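Local coordinates for protein erythrocyte binding antigen 140 (Plasmodium falciparum, PDB 4GF2) that probably binds a receptor on the host erythrocyte surface during invasion, this chain being the part with its two Duffy-binding (DBL) domains, at residues A[185-190]-A[223-228]; A[340-345]-A[483-488]. The protein carries 3 engineered substitutions. All coordinates share one frame; numbering follows the deposited sequence.

The two contacts come one after the other along the chain, contact 1 closing before contact 2 opens, and they lie on opposite sides of the chain's centre. Their centres are about 53 Å apart and their nearest atoms about 32 Å, so neither touches the other. Contact 1 is an apolar seam between two long antiparallel helices of the first Duffy-binding region; contact 2 is a largely buried ion pair within the second, tying a disulfide-bearing loop to a long helix. Glycerol, probably from the crystallisation liquor, lies near contact 1, about 3 Å from the side chain of Glu190.

Contact 1. Residues A[185-190]-A[223-228]; sequences ENFLME and TSFMKK
Two phenylalanine rings from facing helices lie nearly parallel yet barely overlap: Phe187 and Phe225 have planes only 13° apart, but their centroids are 5.4 Å from each other. The nearest atoms are Phe187 CD1 and Phe225 CZ, 3.5 Å apart, approaching obliquely. Phe187 owes its reach to a CG anti to the backbone N (chi1 171°), which swings the ring across the gap although its CB does not point there. Next to Phe225 on the same helix, Met226 adds a Met-aromatic contact, its SD 3.9 Å from Phe187 CZ and well off the ring normal.

These residues belong to the long helices 175-202 and 213-242, which run antiparallel (168°) as a helical hairpin of the Duffy-binding fold. With the local axes 11.6 Å apart, large side chains bridge the space between backbones. Phe225 continues past Phe187 to Glu190, whose aliphatic part packs obliquely against it, with CG 3.4 Å from Phe225 CE1. A bend at chi2 turns the Glu190 carboxylate aside, and OE2 forms a salt bridge with Arg193 on the same helix. Trp183 and Phe268 meet the Phe187 ring from outside the two segments, while Phe225 also touches Lys191 and Leu194.

Contact 2. Residues A[340-345]-A[483-488]; sequences CEPPRR and FKEWGD
Arg344 NH2 is bonded to two acids at once, to Glu485 OE1 at 3.0 Å and to Asp401 OD2 in a second salt bridge. Its bond to Glu485 is nearly straight (171°) and uses the syn lone pair of OE1. Arg344 NE donates to the other oxygen, Glu485 OE2, at 2.9 Å, meeting it on the syn side but 30° out of the carboxylate plane, which makes the pair a side-on bidentate salt bridge. The two flat groups are tilted by 26°, and the carboxylate sits at the guanidinium edge. Glu485 reaches across with an extended chain, whereas Arg344 bends at chi3, which turns its NE edge to the acid.

Pro342, at the N-cap position of the short helix 343-346, packs beside the same carboxylate, its CG 3.5 Å from Glu485 OE1. Arg344 NH1 adds a hydrogen bond with Ser398. With two acids bound, the arginine's positive charge is probably stabilised, and the bonds from NE, NH1 and NH2 should hold the guanidinium's rotation.

The loop leading into the short helix is tied by the Cys340-Cys328 disulfide. Within the second Duffy-binding domain, the ion pair thus joins helix 343-346 to the long helix 478-508, while helix 388-407 supplies Asp401 and Ser398, and its Asn397 touches both Arg344 and Glu485.

Contact 1. Residues A[185-190]-A[223-228]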
ATOM      1  N   GLU A 185       6.830 -11.994 -25.323  1.00 42.95           N
ATOM      2  CA  GLU A 185       5.504 -12.019 -25.934  1.00 45.63           C
ATOM      3  C   GLU A 185       4.420 -12.319 -24.898  1.00 41.64           C
ATOM      4  O   GLU A 185       3.385 -11.658 -24.872  1.00 40.73           O
ATOM      5  CB  GLU A 185       5.450 -13.041 -27.071  1.00 55.34           C
ATOM      6  CG  GLU A 185       6.254 -12.634 -28.298  1.00 69.57           C
ATOM      7  CD  GLU A 185       6.350 -13.742 -29.338  1.00 83.39           C
ATOM      8  OE1 GLU A 185       6.383 -14.930 -28.949  1.00 89.04           O
ATOM      9  OE2 GLU A 185       6.393 -13.425 -30.545  1.00 88.43           O
ATOM     10  N   ASN A 186       4.655 -13.312 -24.045  1.00 41.05           N
ATOM     11  CA  ASN A 186       3.704 -13.631 -22.989  1.00 42.73           C
ATOM     12  C   ASN A 186       3.451 -12.394 -22.134  1.00 45.93           C
ATOM     13  O   ASN A 186       2.323 -12.132 -21.711  1.00 49.78           O
ATOM     14  CB  ASN A 186       4.216 -14.768 -22.096  1.00 41.52           C
ATOM     15  CG  ASN A 186       4.397 -16.090 -22.840  1.00 41.45           C
ATOM     16  OD1 ASN A 186       5.193 -16.936 -22.420  1.00 43.56           O
ATOM     17  ND2 ASN A 186       3.660 -16.280 -23.931  1.00 40.74           N
ATOM     18  N   PHE A 187       4.513 -11.636 -21.890  1.00 44.40           N
ATOM     19  CA  PHE A 187       4.460 -10.480 -21.004  1.00 43.91           C
ATOM     20  C   PHE A 187       3.628  -9.338 -21.576  1.00 42.57           C
ATOM     21  O   PHE A 187       2.767  -8.790 -20.891  1.00 41.72           O
ATOM     22  CB  PHE A 187       5.877  -9.983 -20.725  1.00 46.05           C
ATOM     23  CG  PHE A 187       5.924  -8.674 -20.003  1.00 47.49           C
ATOM     24  CD1 PHE A 187       5.622  -8.602 -18.656  1.00 48.57           C
ATOM     25  CD2 PHE A 187       6.280  -7.515 -20.667  1.00 46.92           C
ATOM     26  CE1 PHE A 187       5.667  -7.399 -17.989  1.00 48.45           C
ATOM     27  CE2 PHE A 187       6.325  -6.311 -20.002  1.00 46.81           C
ATOM     28  CZ  PHE A 187       6.020  -6.252 -18.663  1.00 47.63           C
ATOM     29  N   LEU A 188       3.893  -8.979 -22.828  1.00 42.92           N
ATOM     30  CA  LEU A 188       3.199  -7.867 -23.465  1.00 45.52           C
ATOM     31  C   LEU A 188       1.710  -8.154 -23.598  1.00 49.90           C
ATOM     32  O   LEU A 188       0.887  -7.245 -23.536  1.00 52.51           O
ATOM     33  CB  LEU A 188       3.804  -7.572 -24.840  1.00 44.53           C
ATOM     34  CG  LEU A 188       5.253  -7.073 -24.811  1.00 42.98           C
ATOM     35  CD1 LEU A 188       5.807  -6.925 -26.217  1.00 43.10           C
ATOM     36  CD2 LEU A 188       5.363  -5.757 -24.051  1.00 44.64           C
ATOM     37  N   MET A 189       1.365  -9.421 -23.772  1.00 50.40           N
ATOM     38  CA  MET A 189      -0.027  -9.801 -23.944  1.00 50.04           C
ATOM     39  C   MET A 189      -0.773  -9.630 -22.627  1.00 47.89           C
ATOM     40  O   MET A 189      -1.820  -8.984 -22.572  1.00 50.01           O
ATOM     41  CB  MET A 189      -0.124 -11.246 -24.433  1.00 51.07           C
ATOM     42  CG  MET A 189      -1.539 -11.707 -24.736  1.00 52.19           C
ATOM     43  SD  MET A 189      -1.574 -13.255 -25.664  1.00 76.34           S
ATOM     44  CE  MET A 189      -0.804 -14.377 -24.499  1.00 62.40           C
ATOM     45  N   GLU A 190      -0.222 -10.201 -21.564  1.00 44.73           N
ATOM     46  CA  GLU A 190      -0.862 -10.134 -20.262  1.00 43.58           C
ATOM     47  C   GLU A 190      -0.859  -8.686 -19.762  1.00 43.82           C
ATOM     48  O   GLU A 190      -1.768  -8.261 -19.048  1.00 45.60           O
ATOM     49  CB  GLU A 190      -0.151 -11.076 -19.282  1.00 44.46           C
ATOM     50  CG  GLU A 190      -0.694 -11.063 -17.860  1.00 47.85           C
ATOM     51  CD  GLU A 190      -2.131 -11.540 -17.767  1.00 52.63           C
ATOM     52  OE1 GLU A 190      -2.702 -11.942 -18.800  1.00 50.29           O
ATOM     53  OE2 GLU A 190      -2.693 -11.510 -16.651  1.00 58.83           O
ATOM     54  N   THR A 223      -0.066  -4.121 -10.756  1.00 44.45           N
ATOM     55  CA  THR A 223       1.164  -3.858 -10.025  1.00 44.15           C
ATOM     56  C   THR A 223       1.916  -5.141  -9.708  1.00 46.63           C
ATOM     57  O   THR A 223       3.097  -5.262 -10.023  1.00 48.81           O
ATOM     58  CB  THR A 223       0.879  -3.115  -8.715  1.00 43.15           C
ATOM     59  OG1 THR A 223       0.456  -1.781  -9.010  1.00 43.94           O
ATOM     60  CG2 THR A 223       2.123  -3.055  -7.836  1.00 43.41           C
ATOM     61  N   SER A 224       1.239  -6.097  -9.081  1.00 46.56           N
ATOM     62  CA  SER A 224       1.904  -7.329  -8.672  1.00 48.68           C
ATOM     63  C   SER A 224       2.453  -8.070  -9.884  1.00 45.69           C
ATOM     64  O   SER A 224       3.524  -8.670  -9.817  1.00 47.58           O
ATOM     65  CB  SER A 224       0.957  -8.227  -7.871  1.00 53.99           C
ATOM     66  OG  SER A 224      -0.190  -8.574  -8.619  1.00 56.04           O
ATOM     67  N   PHE A 225       1.728  -8.010 -10.995  1.00 42.73           N
ATOM     68  CA  PHE A 225       2.148  -8.685 -12.215  1.00 43.82           C
ATOM     69  C   PHE A 225       3.449  -8.096 -12.750  1.00 48.33           C
ATOM     70  O   PHE A 225       4.285  -8.815 -13.298  1.00 51.95           O
ATOM     71  CB  PHE A 225       1.061  -8.584 -13.282  1.00 43.13           C
ATOM     72  CG  PHE A 225       1.564  -8.822 -14.671  1.00 45.77           C
ATOM     73  CD1 PHE A 225       1.773 -10.106 -15.134  1.00 47.40           C
ATOM     74  CD2 PHE A 225       1.837  -7.758 -15.512  1.00 48.44           C
ATOM     75  CE1 PHE A 225       2.242 -10.325 -16.413  1.00 49.27           C
ATOM     76  CE2 PHE A 225       2.306  -7.972 -16.790  1.00 50.34           C
ATOM     77  CZ  PHE A 225       2.507  -9.258 -17.242  1.00 50.54           C
ATOM     78  N   MET A 226       3.610  -6.785 -12.601  1.00 49.05           N
ATOM     79  CA  MET A 226       4.838  -6.119 -13.016  1.00 50.30           C
ATOM     80  C   MET A 226       5.988  -6.492 -12.079  1.00 53.78           C
ATOM     81  O   MET A 226       7.106  -6.742 -12.527  1.00 55.54           O
ATOM     82  CB  MET A 226       4.645  -4.602 -13.045  1.00 50.17           C
ATOM     83  CG  MET A 226       3.610  -4.131 -14.057  1.00 49.30           C
ATOM     84  SD  MET A 226       4.092  -4.404 -15.776  1.00 49.67           S
ATOM     85  CE  MET A 226       5.305  -3.109 -16.014  1.00 59.16           C
ATOM     86  N   LYS A 227       5.710  -6.539 -10.780  1.00 54.53           N
ATOM     87  CA  LYS A 227       6.713  -6.955  -9.806  1.00 57.21           C
ATOM     88  C   LYS A 227       7.246  -8.339 -10.156  1.00 53.54           C
ATOM     89  O   LYS A 227       8.452  -8.524 -10.319  1.00 54.02           O
ATOM     90  CB  LYS A 227       6.124  -6.977  -8.397  1.00 62.58           C
ATOM     91  CG  LYS A 227       5.811  -5.607  -7.824  1.00 66.94           C
ATOM     92  CD  LYS A 227       5.211  -5.734  -6.434  1.00 71.21           C
ATOM     93  CE  LYS A 227       4.915  -4.378  -5.817  1.00 74.39           C
ATOM     94  NZ  LYS A 227       4.232  -4.518  -4.500  1.00 76.92           N
ATOM     95  N   LYS A 228       6.340  -9.307 -10.269  1.00 50.70           N
ATOM     96  CA  LYS A 228       6.712 -10.672 -10.623  1.00 51.25           C
ATOM     97  C   LYS A 228       7.462 -10.717 -11.945  1.00 46.01           C
ATOM     98  O   LYS A 228       8.483 -11.393 -12.065  1.00 45.83           O
ATOM     99  CB  LYS A 228       5.472 -11.563 -10.716  1.00 57.62           C
ATOM    100  CG  LYS A 228       4.805 -11.834  -9.381  1.00 66.65           C
ATOM    101  CD  LYS A 228       3.670 -12.834  -9.524  1.00 72.08           C
ATOM    102  CE  LYS A 228       3.131 -13.264  -8.168  1.00 77.02           C
ATOM    103  NZ  LYS A 228       2.571 -12.126  -7.387  1.00 78.35           N
TER

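Contact 2. Residues A[340-345]-A[483-488]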
ATOM      1  N   CYS A 340     -12.920  15.836  29.835  1.00 48.00           N
ATOM      2  CA  CYS A 340     -13.616  16.771  28.960  1.00 47.52           C
ATOM      3  C   CYS A 340     -12.998  16.739  27.565  1.00 45.37           C
ATOM      4  O   CYS A 340     -11.833  17.087  27.377  1.00 45.83           O
ATOM      5  CB  CYS A 340     -13.574  18.186  29.544  1.00 48.94           C
ATOM      6  SG  CYS A 340     -14.622  18.400  31.003  1.00 65.52           S
ATOM      7  N   GLU A 341     -13.789  16.310  26.591  1.00 43.29           N
ATOM      8  CA  GLU A 341     -13.323  16.195  25.218  1.00 42.94           C
ATOM      9  C   GLU A 341     -13.149  17.582  24.610  1.00 41.84           C
ATOM     10  O   GLU A 341     -14.047  18.413  24.695  1.00 41.24           O
ATOM     11  CB  GLU A 341     -14.324  15.379  24.401  1.00 45.84           C
ATOM     12  CG  GLU A 341     -13.872  15.035  22.995  1.00 46.68           C
ATOM     13  CD  GLU A 341     -14.910  14.224  22.242  1.00 46.11           C
ATOM     14  OE1 GLU A 341     -16.034  14.060  22.767  1.00 45.92           O
ATOM     15  OE2 GLU A 341     -14.606  13.752  21.126  1.00 45.51           O
ATOM     16  N   PRO A 342     -11.981  17.847  24.010  1.00 42.41           N
ATOM     17  CA  PRO A 342     -11.790  19.141  23.347  1.00 44.61           C
ATOM     18  C   PRO A 342     -12.624  19.239  22.077  1.00 45.06           C
ATOM     19  O   PRO A 342     -12.796  18.234  21.386  1.00 45.54           O
ATOM     20  CB  PRO A 342     -10.296  19.144  22.995  1.00 44.06           C
ATOM     21  CG  PRO A 342      -9.687  18.061  23.819  1.00 42.91           C
ATOM     22  CD  PRO A 342     -10.752  17.038  24.000  1.00 41.69           C
ATOM     23  N   PRO A 343     -13.152  20.432  21.777  1.00 44.32           N
ATOM     24  CA  PRO A 343     -13.878  20.639  20.518  1.00 44.59           C
ATOM     25  C   PRO A 343     -13.076  20.161  19.313  1.00 46.07           C
ATOM     26  O   PRO A 343     -13.632  19.594  18.374  1.00 47.98           O
ATOM     27  CB  PRO A 343     -14.061  22.154  20.476  1.00 45.27           C
ATOM     28  CG  PRO A 343     -14.128  22.555  21.917  1.00 46.57           C
ATOM     29  CD  PRO A 343     -13.207  21.619  22.651  1.00 45.35           C
ATOM     30  N   ARG A 344     -11.770  20.397  19.351  1.00 45.67           N
ATOM     31  CA  ARG A 344     -10.871  19.964  18.294  1.00 44.44           C
ATOM     32  C   ARG A 344     -10.947  18.448  18.100  1.00 42.92           C
ATOM     33  O   ARG A 344     -10.918  17.959  16.975  1.00 43.36           O
ATOM     34  CB  ARG A 344      -9.440  20.392  18.636  1.00 43.94           C
ATOM     35  CG  ARG A 344      -8.383  19.983  17.622  1.00 41.50           C
ATOM     36  CD  ARG A 344      -6.987  20.095  18.221  1.00 41.22           C
ATOM     37  NE  ARG A 344      -6.916  19.439  19.524  1.00 40.58           N
ATOM     38  CZ  ARG A 344      -6.911  18.122  19.706  1.00 40.18           C
ATOM     39  NH1 ARG A 344      -6.967  17.294  18.666  1.00 39.51           N
ATOM     40  NH2 ARG A 344      -6.855  17.630  20.935  1.00 41.61           N
ATOM     41  N   ARG A 345     -11.054  17.706  19.198  1.00 40.92           N
ATOM     42  CA  ARG A 345     -11.139  16.248  19.132  1.00 37.54           C
ATOM     43  C   ARG A 345     -12.501  15.797  18.616  1.00 38.42           C
ATOM     44  O   ARG A 345     -12.610  14.788  17.916  1.00 39.21           O
ATOM     45  CB  ARG A 345     -10.866  15.639  20.507  1.00 35.82           C
ATOM     46  CG  ARG A 345     -11.150  14.140  20.608  1.00 35.80           C
ATOM     47  CD  ARG A 345     -10.257  13.324  19.689  1.00 36.69           C
ATOM     48  NE  ARG A 345     -10.575  11.897  19.751  1.00 37.38           N
ATOM     49  CZ  ARG A 345     -11.503  11.295  19.013  1.00 38.07           C
ATOM     50  NH1 ARG A 345     -12.227  11.982  18.140  1.00 37.72           N
ATOM     51  NH2 ARG A 345     -11.712   9.996  19.147  1.00 38.69           N
ATOM     52  N   PHE A 483      -6.240  18.540  29.283  1.00 50.54           N
ATOM     53  CA  PHE A 483      -6.388  19.424  30.431  1.00 54.73           C
ATOM     54  C   PHE A 483      -5.675  20.749  30.170  1.00 56.61           C
ATOM     55  O   PHE A 483      -6.245  21.823  30.369  1.00 58.04           O
ATOM     56  CB  PHE A 483      -5.810  18.758  31.683  1.00 58.15           C
ATOM     57  CG  PHE A 483      -6.129  19.478  32.968  1.00 61.38           C
ATOM     58  CD1 PHE A 483      -7.101  20.466  33.015  1.00 60.47           C
ATOM     59  CD2 PHE A 483      -5.449  19.165  34.131  1.00 65.35           C
ATOM     60  CE1 PHE A 483      -7.387  21.122  34.199  1.00 62.99           C
ATOM     61  CE2 PHE A 483      -5.732  19.818  35.316  1.00 67.91           C
ATOM     62  CZ  PHE A 483      -6.701  20.798  35.349  1.00 66.91           C
ATOM     63  N   LYS A 484      -4.428  20.668  29.720  1.00 56.58           N
ATOM     64  CA  LYS A 484      -3.655  21.858  29.385  1.00 57.95           C
ATOM     65  C   LYS A 484      -4.291  22.615  28.222  1.00 57.83           C
ATOM     66  O   LYS A 484      -4.347  23.844  28.231  1.00 62.41           O
ATOM     67  CB  LYS A 484      -2.211  21.486  29.041  1.00 59.89           C
ATOM     68  CG  LYS A 484      -1.674  22.201  27.814  1.00 64.36           C
ATOM     69  CD  LYS A 484      -0.178  21.991  27.641  1.00 73.37           C
ATOM     70  CE  LYS A 484       0.224  22.077  26.178  1.00 78.69           C
ATOM     71  NZ  LYS A 484      -0.273  23.317  25.520  1.00 82.13           N
ATOM     72  N   GLU A 485      -4.763  21.879  27.218  1.00 54.09           N
ATOM     73  CA  GLU A 485      -5.430  22.490  26.073  1.00 51.93           C
ATOM     74  C   GLU A 485      -6.638  23.286  26.552  1.00 50.97           C
ATOM     75  O   GLU A 485      -6.930  24.367  26.039  1.00 50.05           O
ATOM     76  CB  GLU A 485      -5.866  21.418  25.066  1.00 49.42           C
ATOM     77  CG  GLU A 485      -6.408  21.972  23.747  1.00 49.57           C
ATOM     78  CD  GLU A 485      -6.869  20.880  22.787  1.00 48.03           C
ATOM     79  OE1 GLU A 485      -6.651  19.684  23.083  1.00 49.25           O
ATOM     80  OE2 GLU A 485      -7.451  21.219  21.732  1.00 47.05           O
ATOM     81  N   TRP A 486      -7.339  22.741  27.542  1.00 51.76           N
ATOM     82  CA  TRP A 486      -8.502  23.405  28.110  1.00 51.06           C
ATOM     83  C   TRP A 486      -8.082  24.692  28.811  1.00 53.12           C
ATOM     84  O   TRP A 486      -8.731  25.728  28.669  1.00 54.27           O
ATOM     85  CB  TRP A 486      -9.215  22.475  29.092  1.00 49.37           C
ATOM     86  CG  TRP A 486     -10.367  23.115  29.794  1.00 50.26           C
ATOM     87  CD1 TRP A 486     -11.683  23.021  29.459  1.00 48.95           C
ATOM     88  CD2 TRP A 486     -10.306  23.948  30.958  1.00 54.69           C
ATOM     89  NE1 TRP A 486     -12.448  23.745  30.341  1.00 51.46           N
ATOM     90  CE2 TRP A 486     -11.626  24.324  31.271  1.00 54.74           C
ATOM     91  CE3 TRP A 486      -9.265  24.415  31.764  1.00 58.00           C
ATOM     92  CZ2 TRP A 486     -11.931  25.146  32.351  1.00 56.75           C
ATOM     93  CZ3 TRP A 486      -9.570  25.230  32.838  1.00 59.80           C
ATOM     94  CH2 TRP A 486     -10.891  25.587  33.121  1.00 58.85           C
ATOM     95  N   GLY A 487      -6.990  24.618  29.566  1.00 54.26           N
ATOM     96  CA  GLY A 487      -6.456  25.778  30.255  1.00 56.49           C
ATOM     97  C   GLY A 487      -6.194  26.930  29.302  1.00 56.59           C
ATOM     98  O   GLY A 487      -6.735  28.024  29.478  1.00 57.58           O
ATOM     99  N   ASP A 488      -5.367  26.685  28.290  1.00 57.06           N
ATOM    100  CA  ASP A 488      -5.044  27.712  27.307  1.00 60.09           C
ATOM    101  C   ASP A 488      -6.306  28.273  26.663  1.00 57.73           C
ATOM    102  O   ASP A 488      -6.403  29.474  26.414  1.00 59.34           O
ATOM    103  CB  ASP A 488      -4.122  27.153  26.223  1.00 64.27           C
ATOM    104  CG  ASP A 488      -2.714  26.914  26.721  1.00 71.14           C
ATOM    105  OD1 ASP A 488      -2.312  27.570  27.704  1.00 72.20           O
ATOM    106  OD2 ASP A 488      -2.006  26.076  26.125  1.00 75.62           O
TER